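Local coordinates for protein ficolin-3 (Homo sapiens, PDB 2J5Z) that binds galactose through its fibrinogen-like domain and, as a ficolin, probably recognises sugars on foreign surfaces in innate immunity, at residues R58-V63 with E80-L85; E104-N109 with Y213-M218; V169-A174 with R182-G187; G187-S192 with Y199-A204. One frame throughout, in Å; residues are numbered along the deposited sequence. Where two conformers were deposited one is given.

In the fold
All four contacts lie in the fibrinogen-like domain. Interaction 2 pairs strands 101-106 and 215-220 of the main antiparallel sheet by backbone bonds with a bulge at one end, and by a salt bridge from Glu-104 to Arg-217. Interaction 1 lies where strand 52-58 runs out, and there a carboxylate holds a loop by its amides. The two meet through Arg-58 and Val-216. Interactions 3 and 4 join loops near the galactose site, share Gly-187 and water 4, and rely mostly on water. Interaction 3 is buried; the other three are partly buried, and interaction 1 includes three exposed residues. Arg-58 ties interaction 1 to the loops through Leu-185 O and Gly-187 O.

Interaction 1 of 4, residues R58-V63 with E80-L85; sequences RQDGSV and ESEFWL
A loop with an Asx turn, at the end of strand 52-58, joins 58-63 to the carboxylate of Glu-82. The loop curls round the Glu-82 side chain and turns its amides inward. Glu-82 OE2 accepts three of them. Gln-59 N comes to the anti lone pair at 2.6 Å, nearly straight at 171°. Asp-60 N and Gly-61 N, each 2.9 Å from Glu-82 OE2, approach from above the carboxylate plane. Val-63 N bonds the other oxygen, Glu-82 OE1, at 3.0 Å. Glu-82 CG stands on the side of its own backbone N (chi1 -55°), and the extended chain beyond it carries the carboxylate into the loop. In the Asx turn, Asp-60 OD2 takes Ser-62 N and also the Ser-62 hydroxyl. On the other segment, Ser-81 and Glu-82 form a classic beta bulge opposite Asn-78. Asp-60 OD2 lies 3.5 Å from Glu-82 OE2, a close pair of like charges that the gathered amides probably ease. Water 1 links Glu-82 OE1, Val-63 O and Arg-58 NH2. Arg-58 NH1 turns elsewhere, to Gly-187 O and Leu-185 O. Val-63 CG2 packs on the Glu-82 backbone, 3.5 Å from Glu-82 O.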
# COMPACT_ATOMS: atom_id res chain seq x y z
N ARG A 58 -9.88 -7.69 7.97
CA ARG A 58 -10.40 -6.63 8.87
C ARG A 58 -9.23 -6.11 9.70
O ARG A 58 -8.40 -6.89 10.13
CB ARG A 58 -11.45 -7.20 9.82
CG ARG A 58 -12.65 -7.86 9.15
CD ARG A 58 -13.32 -6.98 8.11
NE ARG A 58 -14.11 -5.87 8.67
CZ ARG A 58 -15.30 -5.98 9.25
NH1 ARG A 58 -15.88 -7.17 9.43
NH2 ARG A 58 -15.92 -4.87 9.67
N GLN A 59 -9.17 -4.79 9.92
CA GLN A 59 -7.97 -4.18 10.51
C GLN A 59 -8.24 -2.91 11.33
O GLN A 59 -7.56 -2.67 12.32
CB GLN A 59 -6.97 -3.79 9.41
CG GLN A 59 -6.60 -4.87 8.44
CD GLN A 59 -5.34 -4.57 7.69
OE1 GLN A 59 -4.51 -5.46 7.46
NE2 GLN A 59 -5.16 -3.32 7.30
N ASP A 60 -9.19 -2.09 10.89
CA ASP A 60 -9.32 -0.75 11.47
C ASP A 60 -10.72 -0.15 11.40
O ASP A 60 -10.96 0.95 11.93
CB ASP A 60 -8.29 0.21 10.83
CG ASP A 60 -8.43 0.31 9.31
OD1 ASP A 60 -7.51 0.87 8.67
OD2 ASP A 60 -9.43 -0.15 8.74
N GLY A 61 -11.65 -0.85 10.77
CA GLY A 61 -13.01 -0.37 10.66
C GLY A 61 -13.19 0.76 9.66
O GLY A 61 -14.21 1.46 9.68
N SER A 62 -12.22 0.92 8.77
CA SER A 62 -12.28 1.97 7.76
C SER A 62 -13.30 1.67 6.66
O SER A 62 -13.83 2.58 6.04
CB SER A 62 -10.89 2.24 7.17
OG SER A 62 -10.37 1.10 6.50
N VAL A 63 -13.59 0.39 6.43
CA VAL A 63 -14.50 0.00 5.36
C VAL A 63 -15.82 -0.55 5.90
O VAL A 63 -15.83 -1.34 6.85
CB VAL A 63 -13.85 -1.08 4.47
CG1 VAL A 63 -14.85 -1.61 3.44
CG2 VAL A 63 -12.63 -0.52 3.77
N GLU A 80 -5.23 -1.36 0.36
CA GLU A 80 -4.32 -0.95 1.43
C GLU A 80 -4.80 -1.40 2.81
O GLU A 80 -4.01 -1.45 3.77
CB GLU A 80 -4.24 0.58 1.43
CG GLU A 80 -3.19 1.20 2.32
CD GLU A 80 -3.31 2.72 2.34
OE1 GLU A 80 -4.44 3.23 2.46
OE2 GLU A 80 -2.26 3.39 2.25
N SER A 81 -6.08 -1.72 2.91
CA SER A 81 -6.65 -2.03 4.21
C SER A 81 -7.64 -3.19 4.14
O SER A 81 -7.25 -4.34 3.87
CB SER A 81 -7.29 -0.78 4.85
OG SER A 81 -8.41 -0.28 4.13
N GLU A 82 -8.91 -2.89 4.33
CA GLU A 82 -9.93 -3.92 4.51
C GLU A 82 -10.66 -4.22 3.20
O GLU A 82 -10.92 -3.31 2.42
CB GLU A 82 -10.92 -3.47 5.57
CG GLU A 82 -10.25 -3.10 6.89
CD GLU A 82 -11.27 -2.75 7.95
OE1 GLU A 82 -12.24 -2.03 7.63
OE2 GLU A 82 -11.11 -3.21 9.09
N PHE A 83 -10.97 -5.50 2.97
CA PHE A 83 -11.70 -5.87 1.75
C PHE A 83 -12.38 -7.23 1.84
O PHE A 83 -12.09 -8.04 2.73
CB PHE A 83 -10.75 -5.88 0.54
CG PHE A 83 -9.61 -6.84 0.68
CD1 PHE A 83 -9.76 -8.18 0.31
CD2 PHE A 83 -8.39 -6.42 1.18
CE1 PHE A 83 -8.71 -9.06 0.45
CE2 PHE A 83 -7.33 -7.29 1.31
CZ PHE A 83 -7.49 -8.61 0.96
N TRP A 84 -13.30 -7.45 0.90
CA TRP A 84 -13.87 -8.77 0.61
C TRP A 84 -13.64 -8.99 -0.89
O TRP A 84 -14.08 -8.19 -1.71
CB TRP A 84 -15.37 -8.77 0.93
CG TRP A 84 -16.05 -10.06 0.57
CD1 TRP A 84 -16.79 -10.31 -0.56
CD2 TRP A 84 -16.05 -11.27 1.33
NE1 TRP A 84 -17.26 -11.62 -0.53
CE2 TRP A 84 -16.82 -12.22 0.62
CE3 TRP A 84 -15.49 -11.63 2.56
CZ2 TRP A 84 -17.03 -13.52 1.10
CZ3 TRP A 84 -15.70 -12.93 3.04
CH2 TRP A 84 -16.46 -13.85 2.31
N LEU A 85 -12.97 -10.08 -1.27
CA LEU A 85 -12.54 -10.26 -2.66
C LEU A 85 -13.73 -10.38 -3.62
O LEU A 85 -13.64 -9.96 -4.78
CB LEU A 85 -11.67 -11.51 -2.79
CG LEU A 85 -11.04 -11.75 -4.16
CD1 LEU A 85 -10.06 -10.65 -4.54
CD2 LEU A 85 -10.32 -13.12 -4.13
O HOH W 1 -14.54 -2.55 8.80
O HOH W 2 -2.59 -3.76 5.34
O HOH W 3 -9.40 2.08 4.13

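Interaction 2 of 4, residues E104-N109 with Y213-M218; sequences ELEDFN and YRRVRM
Glu-104 and Arg-217 both turn CG away from the carbonyl carbon (chi1 -62° and -60°), and their side chains run side by side on one face of the sheet. The arginine then bends at chi3 and meets the carboxylate side-on. Arg-217 NE reaches Glu-104 OE1 at 3.0 Å and Arg-217 NH2 reaches the same oxygen at 3.1 Å, both from one face of the carboxylate. A weak bond from Arg-217 NH2 to Glu-104 OE2 completes the salt bridge. It belongs to a wider charge network, since Arg-217 NH2 also bridges to Asp-44 and Glu-104 OE2 to Arg-102.

The strands run antiparallel. Glu-104 with Arg-217 and Glu-106 with Arg-215 are hydrogen-bonded pairs, and Leu-105 with Val-216 is a non-hydrogen-bonded pair between them. Glu-106 O accepts from Arg-214 N at 2.8 Å and from Arg-215 N at 3.2 Å, which makes a classic beta bulge. Beyond it, in one of two conformers of Arg-214, Phe-108 CA lies over the centre of the guanidinium.

The opposite face is apolar. Leu-105 CB makes a CH-pi contact over the Tyr-213 ring, 4.0 Å from its centroid, and Leu-105 CD2 touches Val-216 CG2 at 3.8 Å. Trp-203 packs against both Leu-105 and Tyr-213. Strand 112-122 pairs with the other edge of 101-106, and strand 52-58 with the other edge of 215-220.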
# COMPACT_ATOMS: atom_id res chain seq x y z
N GLU A 104 -7.30 -16.27 10.48
CA GLU A 104 -6.46 -15.65 11.51
C GLU A 104 -7.22 -14.58 12.30
O GLU A 104 -7.90 -13.74 11.72
CB GLU A 104 -5.24 -14.99 10.88
CG GLU A 104 -4.30 -15.93 10.18
CD GLU A 104 -3.05 -15.21 9.72
OE1 GLU A 104 -3.05 -13.96 9.80
OE2 GLU A 104 -2.09 -15.88 9.31
N LEU A 105 -7.07 -14.60 13.62
CA LEU A 105 -7.80 -13.71 14.48
C LEU A 105 -6.82 -13.03 15.44
O LEU A 105 -5.89 -13.66 15.91
CB LEU A 105 -8.85 -14.49 15.28
CG LEU A 105 -9.83 -15.34 14.48
CD1 LEU A 105 -10.62 -16.27 15.40
CD2 LEU A 105 -10.78 -14.47 13.67
N GLU A 106 -7.04 -11.75 15.72
CA GLU A 106 -6.19 -11.06 16.69
C GLU A 106 -7.04 -10.21 17.61
O GLU A 106 -7.83 -9.40 17.15
CB GLU A 106 -5.15 -10.19 15.98
CG GLU A 106 -4.15 -9.57 16.94
CD GLU A 106 -3.12 -8.71 16.24
OE1 GLU A 106 -2.49 -9.20 15.28
OE2 GLU A 106 -2.94 -7.55 16.66
N ASP A 107 -6.91 -10.43 18.92
CA ASP A 107 -7.67 -9.65 19.88
C ASP A 107 -6.95 -8.35 20.21
O ASP A 107 -5.89 -8.06 19.64
CB ASP A 107 -7.99 -10.47 21.15
CG ASP A 107 -6.74 -10.85 21.96
OD1 ASP A 107 -5.68 -10.20 21.80
OD2 ASP A 107 -6.83 -11.80 22.77
N PHE A 108 -7.53 -7.57 21.11
CA PHE A 108 -7.02 -6.24 21.45
C PHE A 108 -5.75 -6.28 22.29
O PHE A 108 -5.15 -5.24 22.56
CB PHE A 108 -8.12 -5.43 22.14
CG PHE A 108 -9.35 -5.25 21.30
CD1 PHE A 108 -9.37 -4.35 20.25
CD2 PHE A 108 -10.49 -6.01 21.55
CE1 PHE A 108 -10.50 -4.18 19.48
CE2 PHE A 108 -11.62 -5.85 20.77
CZ PHE A 108 -11.63 -4.94 19.73
N ASN A 109 -5.33 -7.48 22.69
CA ASN A 109 -4.07 -7.64 23.39
C ASN A 109 -2.95 -7.95 22.41
O ASN A 109 -1.77 -7.90 22.77
CB ASN A 109 -4.17 -8.75 24.43
CG ASN A 109 -4.87 -8.31 25.70
OD1 ASN A 109 -5.69 -7.39 25.70
ND2 ASN A 109 -4.54 -8.97 26.81
N TYR A 213 -12.89 -9.22 17.68
CA TYR A 213 -11.47 -9.19 17.38
C TYR A 213 -11.08 -7.88 16.70
O TYR A 213 -11.90 -7.24 16.05
CB TYR A 213 -11.12 -10.37 16.45
CG TYR A 213 -11.33 -11.70 17.13
CD1 TYR A 213 -10.31 -12.31 17.83
CD2 TYR A 213 -12.58 -12.33 17.10
CE1 TYR A 213 -10.50 -13.54 18.47
CE2 TYR A 213 -12.79 -13.55 17.73
CZ TYR A 213 -11.75 -14.14 18.41
OH TYR A 213 -11.94 -15.35 19.05
N ARG A 214 -9.81 -7.51 16.87
CA ARG A 214 -9.23 -6.28 16.32
C ARG A 214 -8.83 -6.45 14.85
O ARG A 214 -9.00 -5.54 14.04
CB ARG A 214 -8.00 -5.89 17.16
CG ARG A 214 -7.14 -4.78 16.57
CD ARG A 214 -6.01 -4.39 17.53
NE ARG A 214 -6.49 -3.56 18.64
CZ ARG A 214 -5.79 -3.31 19.74
NH1 ARG A 214 -4.58 -3.83 19.89
NH2 ARG A 214 -6.31 -2.54 20.70
N ARG A 215 -8.30 -7.63 14.53
CA ARG A 215 -7.83 -7.94 13.17
C ARG A 215 -8.22 -9.36 12.79
O ARG A 215 -8.08 -10.28 13.58
CB ARG A 215 -6.32 -7.81 13.08
CG ARG A 215 -5.76 -6.43 13.47
CD ARG A 215 -4.24 -6.44 13.48
NE ARG A 215 -3.70 -6.79 12.17
CZ ARG A 215 -3.29 -5.91 11.27
NH1 ARG A 215 -3.35 -4.61 11.52
NH2 ARG A 215 -2.82 -6.33 10.10
N VAL A 216 -8.70 -9.53 11.56
CA VAL A 216 -9.06 -10.86 11.07
C VAL A 216 -8.54 -11.00 9.65
O VAL A 216 -8.51 -10.03 8.91
CB VAL A 216 -10.60 -11.02 11.04
CG1 VAL A 216 -10.99 -12.36 10.42
CG2 VAL A 216 -11.20 -10.87 12.45
N ARG A 217 -8.13 -12.21 9.26
CA ARG A 217 -7.89 -12.49 7.83
C ARG A 217 -8.46 -13.85 7.51
O ARG A 217 -8.45 -14.72 8.36
CB ARG A 217 -6.41 -12.49 7.47
CG ARG A 217 -5.66 -11.18 7.75
CD ARG A 217 -4.33 -11.16 7.01
NE ARG A 217 -3.40 -12.21 7.43
CZ ARG A 217 -2.25 -12.45 6.81
NH1 ARG A 217 -1.92 -11.71 5.77
NH2 ARG A 217 -1.43 -13.40 7.23
N MET A 218 -8.96 -14.02 6.28
CA MET A 218 -9.34 -15.35 5.79
C MET A 218 -8.56 -15.62 4.52
O MET A 218 -8.50 -14.77 3.62
CB MET A 218 -10.85 -15.43 5.50
CG MET A 218 -11.75 -14.95 6.66
SD MET A 218 -13.52 -14.98 6.26
CE MET A 218 -13.88 -16.74 6.30

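Interaction 3 of 4, residues V169-A174 with R182-G187; sequences VIVHGA and RSNLNG
This is a buried, water-mediated contact between the end of helix 167-171 and a beta turn in the loop that follows. It lies beside the galactose pocket, to which Val-171 belongs. His-172, with positive phi, is the first residue to leave helical geometry, in a Schellman motif. The chain then passes along the type I turn from Asn-184 to Gly-187. Gly-173 CA comes 3.8 Å from Asn-186 O and 4.4 Å from Gly-187 CA, so the backbones run close.

Few side chains meet directly. Val-171 CG2 lies 3.8 Å from Asn-184 OD1, and the two side chains run antiparallel past one another. Asn-184 CG is anti to the backbone N (chi1 -170°), which carries the amide to the valine. Asn-186 ND2 gives Ala-174 O a weak bond at 3.4 Å, while Asn-186 OD1 is held by Gln-56.

Three waters do the rest. Water 6 donates to Ala-174 O and to Asn-184 OD1, and accepts from Asn-186 N at 3.0 Å. Water 5 joins His-172 O to Asn-186 O. Water 4 lies 2.8 Å from Val-171 O and takes a weak bond from Asn-184 ND2; it has more acceptors round it than protons to give.

Gly-200 O, which can only accept, marks the ND2 end of the Asn-184 amide. The Tyr-177 hydroxyl, which can give or take, fits OD1. The segments thus meet largely through backbone carbonyls, which cannot bond one another. Waters bridge them, and waters 5 and 6 give protons to His-172 O, Asn-186 O and Ala-174 O.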
# COMPACT_ATOMS: atom_id res chain seq x y z
N VAL A 169 -29.63 -8.48 8.58
CA VAL A 169 -30.20 -7.27 9.19
C VAL A 169 -30.03 -7.38 10.69
O VAL A 169 -29.42 -6.52 11.32
CB VAL A 169 -31.69 -7.10 8.82
CG1 VAL A 169 -32.34 -6.02 9.68
CG2 VAL A 169 -31.84 -6.78 7.33
N ILE A 170 -30.53 -8.47 11.26
CA ILE A 170 -30.50 -8.65 12.71
C ILE A 170 -29.12 -8.43 13.31
O ILE A 170 -28.99 -7.71 14.30
CB ILE A 170 -31.05 -10.04 13.14
CG1 ILE A 170 -32.55 -10.13 12.82
CG2 ILE A 170 -30.80 -10.29 14.61
CD1 ILE A 170 -33.38 -9.06 13.51
N VAL A 171 -28.08 -9.04 12.73
CA VAL A 171 -26.74 -8.99 13.33
C VAL A 171 -25.74 -8.05 12.60
O VAL A 171 -24.55 -8.04 12.93
CB VAL A 171 -26.11 -10.40 13.49
CG1 VAL A 171 -27.18 -11.40 13.94
CG2 VAL A 171 -25.46 -10.87 12.20
N HIS A 172 -26.24 -7.29 11.63
CA HIS A 172 -25.44 -6.29 10.90
C HIS A 172 -24.19 -6.87 10.23
O HIS A 172 -23.05 -6.47 10.53
CB HIS A 172 -25.06 -5.11 11.81
CG HIS A 172 -24.99 -3.80 11.08
ND1 HIS A 172 -23.79 -3.23 10.69
CD2 HIS A 172 -25.96 -2.96 10.66
CE1 HIS A 172 -24.04 -2.09 10.06
NE2 HIS A 172 -25.34 -1.90 10.03
N GLY A 173 -24.41 -7.82 9.33
CA GLY A 173 -23.31 -8.44 8.60
C GLY A 173 -23.76 -9.12 7.32
O GLY A 173 -24.85 -8.85 6.80
N ALA A 174 -22.89 -10.00 6.81
CA ALA A 174 -23.21 -10.85 5.67
C ALA A 174 -22.42 -12.14 5.89
O ALA A 174 -21.25 -12.09 6.22
CB ALA A 174 -22.76 -10.19 4.36
N ARG A 182 -22.16 -18.96 14.52
CA ARG A 182 -21.03 -19.23 15.41
C ARG A 182 -19.86 -18.33 15.02
O ARG A 182 -18.95 -18.12 15.82
CB ARG A 182 -20.58 -20.69 15.32
CG ARG A 182 -21.67 -21.73 15.52
CD ARG A 182 -21.48 -22.53 16.79
NE ARG A 182 -20.11 -23.00 16.96
CZ ARG A 182 -19.51 -23.09 18.14
NH1 ARG A 182 -20.16 -22.75 19.25
NH2 ARG A 182 -18.26 -23.51 18.22
N SER A 183 -19.87 -17.84 13.78
CA SER A 183 -18.85 -16.87 13.32
C SER A 183 -19.50 -15.76 12.49
O SER A 183 -20.51 -15.96 11.82
CB SER A 183 -17.74 -17.55 12.51
OG SER A 183 -18.28 -18.34 11.46
N ASN A 184 -18.89 -14.58 12.51
CA ASN A 184 -19.50 -13.40 11.93
C ASN A 184 -18.41 -12.40 11.56
O ASN A 184 -18.44 -11.23 11.99
CB ASN A 184 -20.45 -12.77 12.96
CG ASN A 184 -21.31 -11.67 12.39
OD1 ASN A 184 -21.86 -11.80 11.28
ND2 ASN A 184 -21.47 -10.58 13.17
N LEU A 185 -17.44 -12.84 10.77
CA LEU A 185 -16.22 -12.07 10.54
C LEU A 185 -16.39 -10.87 9.63
O LEU A 185 -15.49 -10.05 9.52
CB LEU A 185 -15.09 -12.97 10.02
CG LEU A 185 -14.68 -14.13 10.94
CD1 LEU A 185 -13.53 -14.91 10.30
CD2 LEU A 185 -14.31 -13.68 12.38
N ASN A 186 -17.55 -10.77 8.97
CA ASN A 186 -17.89 -9.60 8.15
C ASN A 186 -18.83 -8.71 8.94
O ASN A 186 -19.57 -7.90 8.37
CB ASN A 186 -18.54 -10.02 6.83
CG ASN A 186 -17.59 -10.72 5.89
OD1 ASN A 186 -16.38 -10.54 5.97
ND2 ASN A 186 -18.14 -11.52 4.98
N GLY A 187 -18.81 -8.87 10.26
CA GLY A 187 -19.72 -8.12 11.12
C GLY A 187 -19.22 -6.71 11.37
O GLY A 187 -18.21 -6.29 10.82
O HOH W 4 -21.83 -7.46 13.47
O HOH W 5 -20.95 -5.47 8.84
O HOH W 6 -20.41 -11.67 8.93

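Interaction 4 of 4, residues G187-S192 with Y199-A204; sequences GRYAVS and YGIDWA. With GAL (beta-D-galactopyranose), chain E.
Two parts of the long connection between helix 167-171 and strand 215-220 of the fibrinogen-like domain meet here, beside the galactose site. Segment 199-204 makes an inverse gamma turn centred on Ile-201, and this residue carries the contact. Ile-201 CD1 touches Tyr-189 CD1 at 3.5 Å, the two side chains crossing at an angle. Ile-201 CG1 sits beside the backbone N (chi1 -59°) and lies 3.5 Å from Gly-187 O. That carbonyl has its polar partner elsewhere, in Arg-58 NH1. The tyrosine hydroxyl bonds Arg-214 O, which ties this loop to the bulge at Arg-214.

No direct hydrogen bond joins the segments; two waters lie between them. Water 7 accepts from Ile-201 N at 2.9 Å and sits 2.5 Å from Arg-188 O, short enough to be doubtful. Water 4 accepts from Arg-188 N and lies by Tyr-199 O, both at 2.7 Å; that carbonyl is one of several that compete for its protons.

Asp-202 OD2 takes the amide of Gly-200 from above its carboxylate plane, in a bond of 167°. The same oxygen also bonds Tyr-181 OH and Gly-210 N. Asp-202 thus connects the Tyr-199 loop to Tyr-181, a second residue of the sugar pocket. Cys-180 N hydrogen-bonds the sugar. The Tyr-199 side chain ends at the galactose and its ring meets it obliquely, with Tyr-199 CE1 3.1 Å from galactose C4, a very short contact whose exact value is doubtful.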
# COMPACT_ATOMS: atom_id res chain seq x y z
N GLY A 187 -18.81 -8.87 10.26
CA GLY A 187 -19.72 -8.12 11.12
C GLY A 187 -19.22 -6.71 11.37
O GLY A 187 -18.21 -6.29 10.82
N ARG A 188 -19.93 -5.98 12.22
CA ARG A 188 -19.62 -4.58 12.49
C ARG A 188 -18.32 -4.39 13.28
O ARG A 188 -18.08 -5.04 14.29
CB ARG A 188 -20.79 -3.92 13.23
CG ARG A 188 -20.68 -2.42 13.31
CD ARG A 188 -22.06 -1.82 13.62
NE ARG A 188 -22.06 -0.38 13.42
CZ ARG A 188 -23.07 0.41 13.75
NH1 ARG A 188 -24.17 -0.11 14.28
NH2 ARG A 188 -22.98 1.72 13.54
N TYR A 189 -17.47 -3.48 12.81
CA TYR A 189 -16.20 -3.27 13.46
C TYR A 189 -16.33 -2.53 14.79
O TYR A 189 -17.21 -1.68 14.94
CB TYR A 189 -15.21 -2.52 12.56
CG TYR A 189 -13.79 -2.65 13.04
CD1 TYR A 189 -13.00 -3.73 12.66
CD2 TYR A 189 -13.24 -1.71 13.90
CE1 TYR A 189 -11.70 -3.87 13.11
CE2 TYR A 189 -11.95 -1.83 14.36
CZ TYR A 189 -11.17 -2.91 13.97
OH TYR A 189 -9.87 -3.04 14.42
N ALA A 190 -15.46 -2.87 15.72
CA ALA A 190 -15.34 -2.20 17.01
C ALA A 190 -13.88 -2.02 17.39
O ALA A 190 -13.08 -2.96 17.31
CB ALA A 190 -16.09 -2.99 18.10
N VAL A 191 -13.50 -0.81 17.82
CA VAL A 191 -12.11 -0.54 18.16
C VAL A 191 -11.70 -1.05 19.54
O VAL A 191 -10.52 -1.06 19.87
CB VAL A 191 -11.73 0.96 18.02
CG1 VAL A 191 -12.07 1.45 16.62
CG2 VAL A 191 -12.44 1.80 19.07
N SER A 192 -12.69 -1.48 20.33
CA SER A 192 -12.45 -2.06 21.66
C SER A 192 -13.70 -2.77 22.20
O SER A 192 -14.77 -2.70 21.58
CB SER A 192 -12.00 -0.97 22.65
OG SER A 192 -13.04 -0.04 22.86
N TYR A 199 -23.69 -7.94 18.42
CA TYR A 199 -23.12 -8.85 17.43
C TYR A 199 -22.01 -8.12 16.69
O TYR A 199 -22.27 -7.08 16.06
CB TYR A 199 -24.20 -9.26 16.44
CG TYR A 199 -25.43 -9.82 17.11
CD1 TYR A 199 -25.36 -10.97 17.87
CD2 TYR A 199 -26.67 -9.19 16.97
CE1 TYR A 199 -26.48 -11.48 18.49
CE2 TYR A 199 -27.81 -9.70 17.59
CZ TYR A 199 -27.70 -10.85 18.35
OH TYR A 199 -28.81 -11.39 18.97
N GLY A 200 -20.80 -8.66 16.75
CA GLY A 200 -19.66 -8.05 16.07
C GLY A 200 -18.81 -9.07 15.33
O GLY A 200 -19.30 -10.11 14.91
N ILE A 201 -17.52 -8.77 15.19
CA ILE A 201 -16.58 -9.66 14.49
C ILE A 201 -16.20 -10.78 15.46
O ILE A 201 -15.19 -10.70 16.17
CB ILE A 201 -15.35 -8.88 13.94
CG1 ILE A 201 -15.84 -7.79 12.98
CG2 ILE A 201 -14.37 -9.82 13.25
CD1 ILE A 201 -14.79 -6.77 12.57
N ASP A 202 -17.06 -11.80 15.49
CA ASP A 202 -17.09 -12.79 16.56
C ASP A 202 -16.73 -14.20 16.07
O ASP A 202 -17.01 -14.56 14.93
CB ASP A 202 -18.49 -12.86 17.18
CG ASP A 202 -18.95 -11.55 17.79
OD1 ASP A 202 -18.10 -10.68 18.07
OD2 ASP A 202 -20.18 -11.39 17.99
N TRP A 203 -16.10 -14.98 16.95
CA TRP A 203 -15.78 -16.39 16.70
C TRP A 203 -16.14 -17.14 17.98
O TRP A 203 -15.39 -17.11 18.95
CB TRP A 203 -14.28 -16.54 16.40
CG TRP A 203 -13.83 -17.88 15.81
CD1 TRP A 203 -13.28 -18.93 16.49
CD2 TRP A 203 -13.89 -18.28 14.43
NE1 TRP A 203 -13.00 -19.96 15.62
CE2 TRP A 203 -13.37 -19.59 14.35
CE3 TRP A 203 -14.34 -17.67 13.25
CZ2 TRP A 203 -13.27 -20.29 13.14
CZ3 TRP A 203 -14.25 -18.36 12.05
CH2 TRP A 203 -13.72 -19.66 12.01
N ALA A 204 -17.31 -17.79 17.98
CA ALA A 204 -17.90 -18.34 19.22
C ALA A 204 -16.94 -19.18 20.05
O ALA A 204 -16.94 -19.08 21.29
CB ALA A 204 -19.17 -19.12 18.92
C1 GAL E . -26.92 -17.25 17.46
C2 GAL E . -25.48 -16.78 17.54
C3 GAL E . -25.39 -15.37 18.11
C4 GAL E . -26.47 -14.43 17.59
C5 GAL E . -27.82 -15.11 17.40
C6 GAL E . -28.80 -14.18 16.68
O1 GAL E . -27.00 -18.56 16.89
O2 GAL E . -24.72 -17.67 18.37
O3 GAL E . -24.11 -14.83 17.79
O4 GAL E . -26.06 -13.87 16.34
O5 GAL E . -27.62 -16.30 16.65
O6 GAL E . -30.07 -14.22 17.34
O HOH W 7 -16.75 -6.18 16.14
O HOH W 4 -21.83 -7.46 13.47